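Local coordinates for putative calcium binding protein (Streptomyces coelicolor, PDB 3AKB) that binds calcium through EF-hand loops and probably takes part in calcium-mediated regulation in this bacterium, at residues 35-40 / 105-110; 28-33 / 47-52. The protein carries 2 engineered substitutions. All blocks are in the same frame, centred on the assembly; numbering follows the deposited sequence.

Contact 1 of 2, residues 35-40 / 105-110; sequences AEFGVA and GVADTD. With CA (calcium ion), chain C; CA (calcium ion), chain L.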
loop_
_atom_site.group_PDB
_atom_site.type_symbol
_atom_site.label_atom_id
_atom_site.label_comp_id
_atom_site.label_asym_id
_atom_site.label_seq_id
_atom_site.Cartn_x
_atom_site.Cartn_y
_atom_site.Cartn_z
ATOM N N ALA A 35 -4.761 3.561 13.887
ATOM C CA ALA A 35 -4.587 4.616 14.873
ATOM C C ALA A 35 -5.028 5.980 14.335
ATOM O O ALA A 35 -5.711 6.748 15.054
ATOM C CB ALA A 35 -3.151 4.651 15.348
ATOM N N GLU A 36 -4.704 6.261 13.066
ATOM C CA GLU A 36 -5.076 7.529 12.437
ATOM C C GLU A 36 -6.600 7.732 12.430
ATOM O O GLU A 36 -7.089 8.861 12.653
ATOM C CB GLU A 36 -4.505 7.584 11.004
ATOM C CG GLU A 36 -4.978 8.757 10.134
ATOM C CD GLU A 36 -4.533 10.090 10.666
ATOM O OE1 GLU A 36 -3.372 10.185 11.119
ATOM O OE2 GLU A 36 -5.337 11.045 10.662
ATOM N N PHE A 37 -7.333 6.659 12.147
ATOM C CA PHE A 37 -8.797 6.703 12.049
ATOM C C PHE A 37 -9.533 6.294 13.337
ATOM O O PHE A 37 -10.760 6.308 13.380
ATOM C CB PHE A 37 -9.246 5.879 10.854
ATOM C CG PHE A 37 -8.947 6.551 9.560
ATOM C CD1 PHE A 37 -9.810 7.531 9.066
ATOM C CD2 PHE A 37 -7.758 6.283 8.882
ATOM C CE1 PHE A 37 -9.491 8.188 7.877
ATOM C CE2 PHE A 37 -7.426 6.956 7.703
ATOM C CZ PHE A 37 -8.290 7.894 7.196
ATOM N N GLY A 38 -8.790 5.932 14.374
ATOM C CA GLY A 38 -9.436 5.535 15.636
ATOM C C GLY A 38 -10.273 4.281 15.538
ATOM O O GLY A 38 -11.289 4.122 16.267
ATOM N N VAL A 39 -9.840 3.377 14.669
ATOM C CA VAL A 39 -10.508 2.092 14.462
ATOM C C VAL A 39 -9.756 1.026 15.257
ATOM O O VAL A 39 -8.539 0.903 15.135
ATOM C CB VAL A 39 -10.587 1.722 12.966
ATOM C CG1 VAL A 39 -11.145 0.315 12.769
ATOM C CG2 VAL A 39 -11.407 2.757 12.225
ATOM N N ALA A 40 -10.479 0.300 16.104
ATOM C CA ALA A 40 -9.845 -0.682 16.996
ATOM C C ALA A 40 -9.288 -1.887 16.258
ATOM O O ALA A 40 -9.909 -2.415 15.333
ATOM C CB ALA A 40 -10.831 -1.149 18.076
ATOM N N GLY A 105 -12.532 0.711 3.889
ATOM C CA GLY A 105 -13.510 0.579 4.985
ATOM C C GLY A 105 -13.077 1.369 6.204
ATOM O O GLY A 105 -13.895 2.019 6.870
ATOM N N VAL A 106 -11.785 1.303 6.513
ATOM C CA VAL A 106 -11.255 2.057 7.645
ATOM C C VAL A 106 -11.378 3.566 7.474
ATOM O O VAL A 106 -11.675 4.290 8.449
ATOM C CB VAL A 106 -9.780 1.651 7.928
ATOM C CG1 VAL A 106 -9.126 2.553 8.944
ATOM C CG2 VAL A 106 -9.733 0.224 8.416
ATOM N N ALA A 107 -11.132 4.027 6.243
ATOM C CA ALA A 107 -11.115 5.457 5.941
ATOM C C ALA A 107 -12.509 6.051 5.652
ATOM O O ALA A 107 -12.643 7.269 5.456
ATOM C CB ALA A 107 -10.140 5.748 4.782
ATOM N N ASP A 108 -13.528 5.198 5.611
ATOM C CA ASP A 108 -14.921 5.633 5.460
ATOM C C ASP A 108 -15.480 5.984 6.836
ATOM O O ASP A 108 -15.896 5.110 7.581
ATOM C CB ASP A 108 -15.734 4.513 4.804
ATOM C CG ASP A 108 -17.219 4.800 4.782
ATOM O OD1 ASP A 108 -17.600 5.972 5.023
ATOM O OD2 ASP A 108 -17.993 3.865 4.454
ATOM N N THR A 109 -15.454 7.266 7.179
ATOM C CA THR A 109 -15.716 7.681 8.549
ATOM C C THR A 109 -17.205 7.825 8.870
ATOM O O THR A 109 -17.581 7.813 10.045
ATOM C CB THR A 109 -14.986 8.977 8.897
ATOM O OG1 THR A 109 -15.514 10.055 8.116
ATOM C CG2 THR A 109 -13.495 8.832 8.671
ATOM N N ASP A 110 -18.053 7.946 7.847
ATOM C CA ASP A 110 -19.499 8.075 8.095
ATOM C C ASP A 110 -20.284 6.810 7.741
ATOM O O ASP A 110 -21.497 6.748 7.976
ATOM C CB ASP A 110 -20.109 9.319 7.420
ATOM C CG ASP A 110 -19.970 9.315 5.921
ATOM O OD1 ASP A 110 -19.335 8.401 5.342
ATOM O OD2 ASP A 110 -20.520 10.245 5.286
HETATM CA CA CA C . -17.841 7.906 3.786
HETATM CA CA CA L . -20.336 10.125 3.384
HETATM O O HOH W 1 -16.357 9.121 5.082
HETATM O O HOH W 2 -18.231 9.988 2.782
HETATM O O HOH W 3 -19.031 12.539 3.785
#
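Phe-37 has its CG swung opposite its own carbonyl carbon (chi1 -73°), which carries the ring off the end of helix 23-37 and onto Ala-107, while Val-106, with CG1 trans to its backbone N (chi1 171°), brings that methyl against the root of the same side chain. The evidence for a CH-pi contact is that Ala-107 CA stands 3.9 Å from the centroid of the Phe-37 ring and only 18° off the ring normal, hence over a face, though displaced toward the rim. The Ala-107 methyl continues this cover, CB lying 3.7 Å from Phe-37 CZ. Near the ring plane a different group arrives: Thr-109 CG2 meets the edge at Phe-37 CD1, 3.9 Å away. Val-106 CG1 is shared, touching Phe-37 CB at 3.8 Å and Val-39 CG2 at 4.0 Å. No hydrogen bond joins the two segments; apart from Val-106 O, 3.7 Å from Phe-37 CG, the contact is carbon on carbon. Gly-38, with positive phi, closes helix 23-37 in a Schellman motif and lets the chain turn so that Val-39 also faces Val-106. Asp-119 and Arg-122 of helix 117-126 touch the Phe-37 side chain as well. Just beyond this patch, Asp-108 OD1 binds a calcium ion at 2.3 Å, and Asp-110 OD1 bridges this ion and a second one. Water 1, a ligand of the first ion, accepts a hydrogen bond from Thr-109 N. Asp-112 and Ala-114 complete the protein ligands of the first ion, placing the packing where helix 89-107 runs into an EF-hand calcium loop.

Contact 2 of 2, residues 28-33 / 47-52; sequences GAAKAM and QALYGG. Engineered in segment 28-33: Met-33 (natural residue Leu). With CA (calcium ion), chain D.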
loop_
_atom_site.group_PDB
_atom_site.type_symbol
_atom_site.label_atom_id
_atom_site.label_comp_id
_atom_site.label_asym_id
_atom_site.label_seq_id
_atom_site.Cartn_x
_atom_site.Cartn_y
_atom_site.Cartn_z
ATOM N N GLY A 28 2.802 -3.003 10.824
ATOM C CA GLY A 28 3.025 -1.675 11.398
ATOM C C GLY A 28 2.244 -0.602 10.634
ATOM O O GLY A 28 1.729 0.363 11.244
ATOM N N ALA A 29 2.156 -0.776 9.311
ATOM C CA ALA A 29 1.379 0.097 8.438
ATOM C C ALA A 29 -0.104 -0.010 8.799
ATOM O O ALA A 29 -0.796 1.003 8.911
ATOM C CB ALA A 29 1.627 -0.233 6.944
ATOM N N ALA A 30 -0.600 -1.233 8.963
ATOM C CA ALA A 30 -1.972 -1.433 9.356
ATOM C C ALA A 30 -2.226 -0.782 10.715
ATOM O O ALA A 30 -3.235 -0.086 10.894
ATOM C CB ALA A 30 -2.282 -2.929 9.388
ATOM N N LYS A 31 -1.303 -0.964 11.666
ATOM C CA LYS A 31 -1.462 -0.382 13.005
ATOM C C LYS A 31 -1.583 1.152 12.896
ATOM O O LYS A 31 -2.446 1.778 13.517
ATOM C CB LYS A 31 -0.262 -0.754 13.892
ATOM C CG LYS A 31 -0.370 -0.198 15.285
ATOM C CD LYS A 31 0.806 -0.601 16.153
ATOM C CE LYS A 31 0.492 -1.831 16.959
ATOM N NZ LYS A 31 1.255 -1.851 18.257
ATOM N N ALA A 32 -0.731 1.752 12.074
ATOM C CA ALA A 32 -0.679 3.216 12.001
ATOM C C ALA A 32 -1.946 3.754 11.344
ATOM O O ALA A 32 -2.471 4.799 11.750
ATOM C CB ALA A 32 0.584 3.682 11.256
ATOM N N MET A 33 -2.463 3.040 10.346
ATOM C CA MET A 33 -3.685 3.513 9.699
ATOM C C MET A 33 -4.880 3.403 10.649
ATOM O O MET A 33 -5.715 4.298 10.708
ATOM C CB MET A 33 -3.999 2.742 8.402
ATOM C CG MET A 33 -5.076 3.407 7.592
ATOM S SD MET A 33 -5.920 2.329 6.336
ATOM C CE MET A 33 -7.132 3.582 5.778
ATOM N N GLN A 47 -9.589 -6.177 12.074
ATOM C CA GLN A 47 -9.185 -7.537 11.710
ATOM C C GLN A 47 -9.063 -7.701 10.201
ATOM O O GLN A 47 -8.125 -8.366 9.722
ATOM C CB GLN A 47 -10.129 -8.581 12.327
ATOM C CG GLN A 47 -10.020 -8.655 13.832
ATOM C CD GLN A 47 -8.632 -9.041 14.257
ATOM O OE1 GLN A 47 -7.866 -8.223 14.775
ATOM N NE2 GLN A 47 -8.254 -10.281 13.965
ATOM N N ALA A 48 -9.970 -7.065 9.439
ATOM C CA ALA A 48 -9.908 -7.177 7.991
ATOM C C ALA A 48 -8.671 -6.458 7.458
ATOM O O ALA A 48 -8.092 -6.914 6.486
ATOM C CB ALA A 48 -11.178 -6.638 7.334
ATOM N N LEU A 49 -8.274 -5.342 8.076
ATOM C CA LEU A 49 -7.077 -4.637 7.622
ATOM C C LEU A 49 -5.799 -5.436 7.882
ATOM O O LEU A 49 -4.960 -5.561 7.001
ATOM C CB LEU A 49 -6.967 -3.231 8.211
ATOM C CG LEU A 49 -5.901 -2.372 7.520
ATOM C CD1 LEU A 49 -6.379 -1.978 6.130
ATOM C CD2 LEU A 49 -5.609 -1.156 8.362
ATOM N N TYR A 50 -5.665 -5.996 9.077
ATOM C CA TYR A 50 -4.498 -6.858 9.351
ATOM C C TYR A 50 -4.483 -8.059 8.433
ATOM O O TYR A 50 -3.430 -8.416 7.915
ATOM C CB TYR A 50 -4.488 -7.288 10.817
ATOM C CG TYR A 50 -3.906 -6.260 11.744
ATOM C CD1 TYR A 50 -2.544 -5.984 11.705
ATOM C CD2 TYR A 50 -4.707 -5.565 12.663
ATOM C CE1 TYR A 50 -1.972 -5.036 12.555
ATOM C CE2 TYR A 50 -4.153 -4.622 13.535
ATOM C CZ TYR A 50 -2.768 -4.363 13.482
ATOM O OH TYR A 50 -2.179 -3.441 14.315
ATOM N N GLY A 51 -5.628 -8.698 8.221
ATOM C CA GLY A 51 -5.683 -9.835 7.310
ATOM C C GLY A 51 -5.246 -9.465 5.900
ATOM O O GLY A 51 -4.483 -10.199 5.247
ATOM N N GLY A 52 -5.726 -8.325 5.414
ATOM C CA GLY A 52 -5.340 -7.903 4.065
ATOM C C GLY A 52 -3.872 -7.548 3.965
ATOM O O GLY A 52 -3.220 -7.852 2.972
HETATM CA CA CA D . -6.620 -11.428 14.408
#
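Ala-30 is the first residue of helix 28-33 to meet helix 47-52, and its methyl is received by two side chains. CB lies over a face of the Tyr-50 ring, 4.1 Å from the centroid and 26° off the normal, a CH-pi contact; Leu-49 CD2 approaches the same CB at 3.9 Å. That Leu-49 methyl also sits 3.6 Å from Ala-30 O, so it packs on backbone as well as side chain. At Lys-31 the partner is the far end of Tyr-50: OH comes within 3.3 Å of Lys-31 CB, beside the aliphatic root, whereas the lysine chain, bent at chi3 (-95°), leads its amine away. The two segments run roughly antiparallel, 154° between their directions with axes 9.3 Å apart, as befits helix 23-37, the exiting helix of the first EF-hand, packed beside helix 44-64, which enters the next calcium loop. A smaller alanine in place of Tyr-50 would probably leave the Ala-30 methyl without its aromatic cover and open a gap beside the root of Lys-31. Three residues past Ala-30, Met-33, an engineered replacement for leucine, extends its chain across Leu-49 at about a right angle, SD lying 4.0 Å from Leu-49 CD2. Helix 89-107 packs against this pair, Ala-103 touching Met-33 and Phe-99 touching Leu-49.

Both contacts draw on helix 23-37, contact 2 from its middle and contact 1 from its C-terminal end. Contact 2 is the more buried: its centre is 11 Å from the centre of the chain, against 16 Å for contact 1, which is partly buried and adjoins calcium-binding residues. Neither has a hydrogen bond across its segments, and each sets an alanine over an aromatic face; polar chemistry enters contact 1 through aspartates and water at the calcium ions. The engineered Met-33 joins them directly, its CE lying 3.8 Å from Ala-107 CB, so helix 23-37 packs against helix 44-64 and helix 89-107 together.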